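Local coordinates for cytolethal distending toxin subunit B (Escherichia coli, PDB 2F1N), which nicks DNA as the endonuclease subunit of a tripartite toxin, very probably causing the DNA damage that arrests intoxicated cells at G2/M, at residues 162-167 with 199-204; 32-37 with 58-63. All coordinates share one frame; numbering follows the deposited sequence.

Contact 1 of 2, residues 162-167 with 199-204; sequences EVYNFF and VPVRRA
Y164 reaches from one helix to another and lays its phenol ring against the side of V201, a case of how a single aromatic residue can join a helix to a neighbouring helical turn by apolar contact, with no hydrogen bond between the two segments. CG2 of V201 does the touching. It stands over one face of the ring, displaced toward the rim, in a CH-pi contact 3.8 Å from V201 CG2 to the centroid of the Y164 ring and 24° off the ring normal. The closest pair is Y164 CD2 with V201 CG2, at 3.5 Å. A204 comes obliquely to another part of the same ring, its CB 3.7 Å from Y164 CE1. Farther out, the phenol oxygen passes CB of P200, Y164 OH to P200 CB being 3.9 Å, a van der Waals touch at the more exposed end of the contact.

CG of Y164 lies opposite its own main-chain nitrogen (chi1 166°), which sends the ring outward to the neighbouring helix. In V201 it is CG2, lying beside its main-chain nitrogen, that meets the ring. In the second segment R203 N bonds to V199 O, and A204 N bonds back three residues to V201 O (3.1 Å), a turn consistent with placing the alanine methyl beside the phenol; V201 O also accepts a bond from S205 OG.

The helix 199-203 belongs to the nuclear localization signal, so Y164 packs against part of that motif. Behind the contact, V163 and F167 turn onto strands 141-147 and 179-183, while Y164 touches W180; A204 pairs through its backbone with N228. Helix 156-168 thus lies on the six-stranded sheet, with the short helix 199-203 beside it leading into edge strand 205-208.

Contact 2 of 2, residues 32-37 with 58-63; sequences SKWNIN and SPPSTA
W34 and P60 supply the apolar part of this contact, an instance of the affinity between an indole face and a proline ring. CD of P60 sits over the face of the six-membered ring, 4.0 Å from P60 CD to the centroid of that ring of W34 and 29° off the normal, a CH-pi contact displaced toward the rim. Both CD and CG of P60 lie 3.6 Å from W34 CE3, so one side of the pyrrolidine bears on the indole. CA of P59 lies over the same face at longer range, 4.3 Å from W34 CE2. The indole gets there because CG of W34 lies beside the backbone N (chi1 -81°) and anti to the carbonyl carbon, turning the ring system off helix 31-42 toward the loop.

In this DNase I-like domain helix 31-42 lies against the eight-stranded sheet, and the loop joins two of its strands, 50-56 and 64-65. W34 also rests on I95, F97, A110 and V112 of strands 92-98 and 109-113, and P60 touches I95 and W82.

The polar interactions run differently. W34 NE1 comes within 3.2 Å of S58 O, but the angle is poor and no hydrogen bond forms; the indole N-H is instead given to A56 O, just before the loop. The loop is tied at its start, where S58 N bonds to T30 OG1 and S58 OG to S27 O. Its far end folds as a type I beta turn from P60 to A63, closed by A63 N to P60 O at 3.1 Å.

Contacts 1 and 2 lie on opposite sides of the chain's centre, their centres about 34 Å apart and their nearest atoms about 20 Å apart, and they share no element. Neither is deep core: contact 1 runs out to exposed P200, whereas contact 2 has no exposed residue among those touching, its W34 and P60 being buried. Both are built on one aromatic side chain sent out from a helix, partly exposed in Y164 and buried in W34. In 162-167 with 199-204 the ring meets a short helix and the alanine that follows, beside the six-stranded sheet. Contact 2 sets an indole against a loop with two successive prolines. Neither contact has a hydrogen bond between its segments.

Contact 1 of 2, residues 162-167 with 199-204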
loop_
_atom_site.group_PDB
_atom_site.type_symbol
_atom_site.label_atom_id
_atom_site.label_comp_id
_atom_site.label_asym_id
_atom_site.label_seq_id
_atom_site.Cartn_x
_atom_site.Cartn_y
_atom_site.Cartn_z
ATOM N N GLU A 162 0.579 -4.800 14.194
ATOM C CA GLU A 162 0.619 -3.375 14.512
ATOM C C GLU A 162 -0.608 -2.616 14.005
ATOM O O GLU A 162 -1.146 -1.783 14.719
ATOM C CB GLU A 162 1.899 -2.685 14.043
ATOM C CG GLU A 162 1.991 -1.227 14.552
ATOM C CD GLU A 162 3.369 -0.595 14.429
ATOM O OE1 GLU A 162 3.860 -0.426 13.318
ATOM O OE2 GLU A 162 3.974 -0.244 15.465
ATOM N N VAL A 163 -1.062 -2.917 12.785
ATOM C CA VAL A 163 -2.233 -2.233 12.228
ATOM C C VAL A 163 -3.472 -2.665 12.996
ATOM O O VAL A 163 -4.278 -1.832 13.384
ATOM C CB VAL A 163 -2.437 -2.580 10.731
ATOM C CG1 VAL A 163 -3.776 -2.004 10.224
ATOM C CG2 VAL A 163 -1.235 -2.026 9.894
ATOM N N TYR A 164 -3.623 -3.956 13.230
ATOM C CA TYR A 164 -4.791 -4.423 13.991
ATOM C C TYR A 164 -4.839 -3.736 15.381
ATOM O O TYR A 164 -5.888 -3.250 15.839
ATOM C CB TYR A 164 -4.624 -5.939 14.225
ATOM C CG TYR A 164 -5.577 -6.497 15.264
ATOM C CD1 TYR A 164 -6.881 -6.843 14.921
ATOM C CD2 TYR A 164 -5.155 -6.703 16.579
ATOM C CE1 TYR A 164 -7.734 -7.407 15.888
ATOM C CE2 TYR A 164 -5.996 -7.216 17.536
ATOM C CZ TYR A 164 -7.284 -7.570 17.187
ATOM O OH TYR A 164 -8.114 -8.128 18.160
ATOM N N ASN A 165 -3.708 -3.727 16.073
ATOM C CA ASN A 165 -3.694 -3.105 17.416
ATOM C C ASN A 165 -3.887 -1.587 17.416
ATOM O O ASN A 165 -4.471 -1.018 18.373
ATOM C CB ASN A 165 -2.462 -3.540 18.224
ATOM C CG ASN A 165 -2.567 -4.994 18.700
ATOM O OD1 ASN A 165 -3.481 -5.355 19.450
ATOM N ND2 ASN A 165 -1.642 -5.822 18.287
ATOM N N PHE A 166 -3.348 -0.907 16.390
ATOM C CA PHE A 166 -3.510 0.530 16.263
ATOM C C PHE A 166 -5.002 0.927 16.276
ATOM O O PHE A 166 -5.429 1.800 17.070
ATOM C CB PHE A 166 -2.826 1.029 14.976
ATOM C CG PHE A 166 -3.090 2.481 14.668
ATOM C CD1 PHE A 166 -2.634 3.495 15.514
ATOM C CD2 PHE A 166 -3.844 2.832 13.537
ATOM C CE1 PHE A 166 -2.887 4.851 15.235
ATOM C CE2 PHE A 166 -4.078 4.179 13.235
ATOM C CZ PHE A 166 -3.616 5.195 14.111
ATOM N N PHE A 167 -5.797 0.269 15.439
ATOM C CA PHE A 167 -7.219 0.564 15.389
ATOM C C PHE A 167 -7.930 0.052 16.645
ATOM O O PHE A 167 -8.724 0.772 17.201
ATOM C CB PHE A 167 -7.862 0.004 14.111
ATOM C CG PHE A 167 -7.407 0.709 12.908
ATOM C CD1 PHE A 167 -7.677 2.091 12.770
ATOM C CD2 PHE A 167 -6.561 0.082 11.998
ATOM C CE1 PHE A 167 -7.203 2.804 11.695
ATOM C CE2 PHE A 167 -6.045 0.808 10.924
ATOM C CZ PHE A 167 -6.352 2.152 10.774
ATOM N N VAL A 199 -4.109 -15.694 17.033
ATOM C CA VAL A 199 -5.487 -16.113 16.821
ATOM C C VAL A 199 -6.467 -14.934 16.621
ATOM O O VAL A 199 -7.248 -14.948 15.693
ATOM C CB VAL A 199 -6.001 -16.958 17.997
ATOM C CG1 VAL A 199 -7.487 -17.292 17.780
ATOM C CG2 VAL A 199 -5.116 -18.182 18.175
ATOM N N PRO A 200 -6.462 -13.932 17.482
ATOM C CA PRO A 200 -7.420 -12.824 17.285
ATOM C C PRO A 200 -7.175 -12.082 15.968
ATOM O O PRO A 200 -8.142 -11.696 15.334
ATOM C CB PRO A 200 -7.135 -11.922 18.461
ATOM C CG PRO A 200 -6.635 -12.892 19.475
ATOM C CD PRO A 200 -5.635 -13.716 18.688
ATOM N N VAL A 201 -5.923 -11.940 15.526
ATOM C CA VAL A 201 -5.685 -11.213 14.266
ATOM C C VAL A 201 -6.128 -12.064 13.073
ATOM O O VAL A 201 -6.733 -11.558 12.130
ATOM C CB VAL A 201 -4.205 -10.758 14.130
ATOM C CG1 VAL A 201 -3.945 -10.249 12.724
ATOM C CG2 VAL A 201 -3.899 -9.700 15.190
ATOM N N ARG A 202 -5.841 -13.371 13.117
ATOM C CA ARG A 202 -6.391 -14.305 12.122
ATOM C C ARG A 202 -7.919 -14.239 11.936
ATOM O O ARG A 202 -8.426 -14.271 10.807
ATOM C CB ARG A 202 -5.980 -15.730 12.471
ATOM C CG ARG A 202 -4.493 -15.947 12.338
ATOM C CD ARG A 202 -4.072 -17.373 12.593
ATOM N NE ARG A 202 -5.016 -18.271 11.956
ATOM C CZ ARG A 202 -5.118 -19.555 12.262
ATOM N NH1 ARG A 202 -4.309 -20.072 13.190
ATOM N NH2 ARG A 202 -6.021 -20.317 11.638
ATOM N N ARG A 203 -8.639 -14.139 13.045
ATOM C CA ARG A 203 -10.089 -14.144 13.039
ATOM C C ARG A 203 -10.620 -12.787 12.640
ATOM O O ARG A 203 -11.812 -12.649 12.323
ATOM C CB ARG A 203 -10.630 -14.484 14.438
ATOM C CG ARG A 203 -10.433 -15.956 14.900
ATOM C CD ARG A 203 -10.529 -17.014 13.789
ATOM N NE ARG A 203 -10.080 -18.342 14.232
ATOM C CZ ARG A 203 -9.225 -19.116 13.566
ATOM N NH1 ARG A 203 -8.705 -18.714 12.405
ATOM N NH2 ARG A 203 -8.884 -20.296 14.068
ATOM N N ALA A 204 -9.734 -11.790 12.656
ATOM C CA ALA A 204 -10.116 -10.416 12.370
ATOM C C ALA A 204 -9.594 -9.916 11.006
ATOM O O ALA A 204 -9.723 -8.729 10.700
ATOM C CB ALA A 204 -9.606 -9.474 13.513
#

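Contact 2 of 2, residues 32-37 with 58-63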
loop_
_atom_site.group_PDB
_atom_site.type_symbol
_atom_site.label_atom_id
_atom_site.label_comp_id
_atom_site.label_asym_id
_atom_site.label_seq_id
_atom_site.Cartn_x
_atom_site.Cartn_y
_atom_site.Cartn_z
ATOM N N SER A 32 10.615 7.774 -15.057
ATOM C CA SER A 32 9.777 6.984 -15.970
ATOM C C SER A 32 8.816 6.074 -15.240
ATOM O O SER A 32 7.658 5.976 -15.612
ATOM C CB SER A 32 10.602 6.182 -16.985
ATOM O OG SER A 32 11.196 7.080 -17.920
ATOM N N LYS A 33 9.302 5.411 -14.197
ATOM C CA LYS A 33 8.438 4.526 -13.442
ATOM C C LYS A 33 7.258 5.290 -12.871
ATOM O O LYS A 33 6.156 4.740 -12.854
ATOM C CB LYS A 33 9.195 3.799 -12.357
ATOM C CG LYS A 33 10.018 2.640 -12.937
ATOM C CD LYS A 33 11.017 2.125 -11.915
ATOM C CE LYS A 33 11.745 0.902 -12.517
ATOM N NZ LYS A 33 12.623 0.203 -11.549
ATOM N N TRP A 34 7.474 6.533 -12.423
ATOM C CA TRP A 34 6.326 7.354 -12.005
ATOM C C TRP A 34 5.535 7.941 -13.169
ATOM O O TRP A 34 4.341 7.710 -13.265
ATOM C CB TRP A 34 6.746 8.462 -11.057
ATOM C CG TRP A 34 6.907 7.951 -9.654
ATOM C CD1 TRP A 34 8.066 7.463 -9.053
ATOM C CD2 TRP A 34 5.887 7.924 -8.641
ATOM N NE1 TRP A 34 7.794 7.095 -7.754
ATOM C CE2 TRP A 34 6.480 7.391 -7.465
ATOM C CE3 TRP A 34 4.519 8.253 -8.635
ATOM C CZ2 TRP A 34 5.764 7.188 -6.278
ATOM C CZ3 TRP A 34 3.816 8.126 -7.430
ATOM C CH2 TRP A 34 4.438 7.578 -6.279
ATOM N N ASN A 35 6.212 8.682 -14.074
ATOM C CA ASN A 35 5.475 9.456 -15.105
ATOM C C ASN A 35 4.809 8.597 -16.153
ATOM O O ASN A 35 3.786 9.006 -16.714
ATOM C CB ASN A 35 6.328 10.545 -15.803
ATOM C CG ASN A 35 5.456 11.583 -16.598
ATOM O OD1 ASN A 35 4.418 12.090 -16.120
ATOM N ND2 ASN A 35 5.897 11.903 -17.831
ATOM N N ILE A 36 5.367 7.406 -16.383
ATOM C CA ILE A 36 4.720 6.437 -17.275
ATOM C C ILE A 36 3.966 5.327 -16.555
ATOM O O ILE A 36 2.754 5.235 -16.690
ATOM C CB ILE A 36 5.741 5.848 -18.301
ATOM C CG1 ILE A 36 6.560 6.978 -18.911
ATOM C CG2 ILE A 36 4.999 5.014 -19.377
ATOM C CD1 ILE A 36 5.773 7.884 -19.805
ATOM N N ASN A 37 4.660 4.512 -15.766
ATOM C CA ASN A 37 4.063 3.278 -15.241
ATOM C C ASN A 37 3.071 3.509 -14.113
ATOM O O ASN A 37 1.962 3.014 -14.170
ATOM C CB ASN A 37 5.129 2.284 -14.838
ATOM C CG ASN A 37 6.117 2.025 -15.982
ATOM O OD1 ASN A 37 5.715 1.590 -17.080
ATOM N ND2 ASN A 37 7.370 2.309 -15.751
ATOM N N SER A 58 11.815 8.565 -5.756
ATOM C CA SER A 58 11.477 9.954 -5.515
ATOM C C SER A 58 10.141 10.149 -6.230
ATOM O O SER A 58 9.884 9.505 -7.255
ATOM C CB SER A 58 12.563 10.848 -6.144
ATOM O OG SER A 58 13.736 10.874 -5.289
ATOM N N PRO A 59 9.283 11.021 -5.717
ATOM C CA PRO A 59 8.002 11.280 -6.397
ATOM C C PRO A 59 8.227 12.001 -7.743
ATOM O O PRO A 59 9.361 12.488 -7.990
ATOM C CB PRO A 59 7.245 12.181 -5.413
ATOM C CG PRO A 59 8.310 12.835 -4.566
ATOM C CD PRO A 59 9.453 11.837 -4.506
ATOM N N PRO A 60 7.191 12.085 -8.572
ATOM C CA PRO A 60 7.277 12.758 -9.867
ATOM C C PRO A 60 7.762 14.187 -9.627
ATOM O O PRO A 60 7.327 14.830 -8.667
ATOM C CB PRO A 60 5.812 12.792 -10.339
ATOM C CG PRO A 60 5.120 11.674 -9.593
ATOM C CD PRO A 60 5.823 11.595 -8.305
ATOM N N SER A 61 8.672 14.661 -10.490
ATOM C CA SER A 61 9.197 16.015 -10.375
ATOM C C SER A 61 8.148 17.105 -10.456
ATOM O O SER A 61 8.376 18.196 -9.942
ATOM C CB SER A 61 10.308 16.274 -11.434
ATOM O OG SER A 61 9.738 16.137 -12.724
ATOM N N THR A 62 7.005 16.824 -11.066
ATOM C CA THR A 62 5.962 17.866 -11.115
ATOM C C THR A 62 4.942 17.799 -9.978
ATOM O O THR A 62 4.067 18.641 -9.924
ATOM C CB THR A 62 5.206 17.828 -12.421
ATOM O OG1 THR A 62 4.597 16.536 -12.580
ATOM C CG2 THR A 62 6.213 17.934 -13.592
ATOM N N ALA A 63 5.036 16.814 -9.092
ATOM C CA ALA A 63 4.117 16.756 -7.949
ATOM C C ALA A 63 4.576 17.716 -6.869
ATOM O O ALA A 63 5.798 17.838 -6.603
ATOM C CB ALA A 63 4.022 15.315 -7.395
#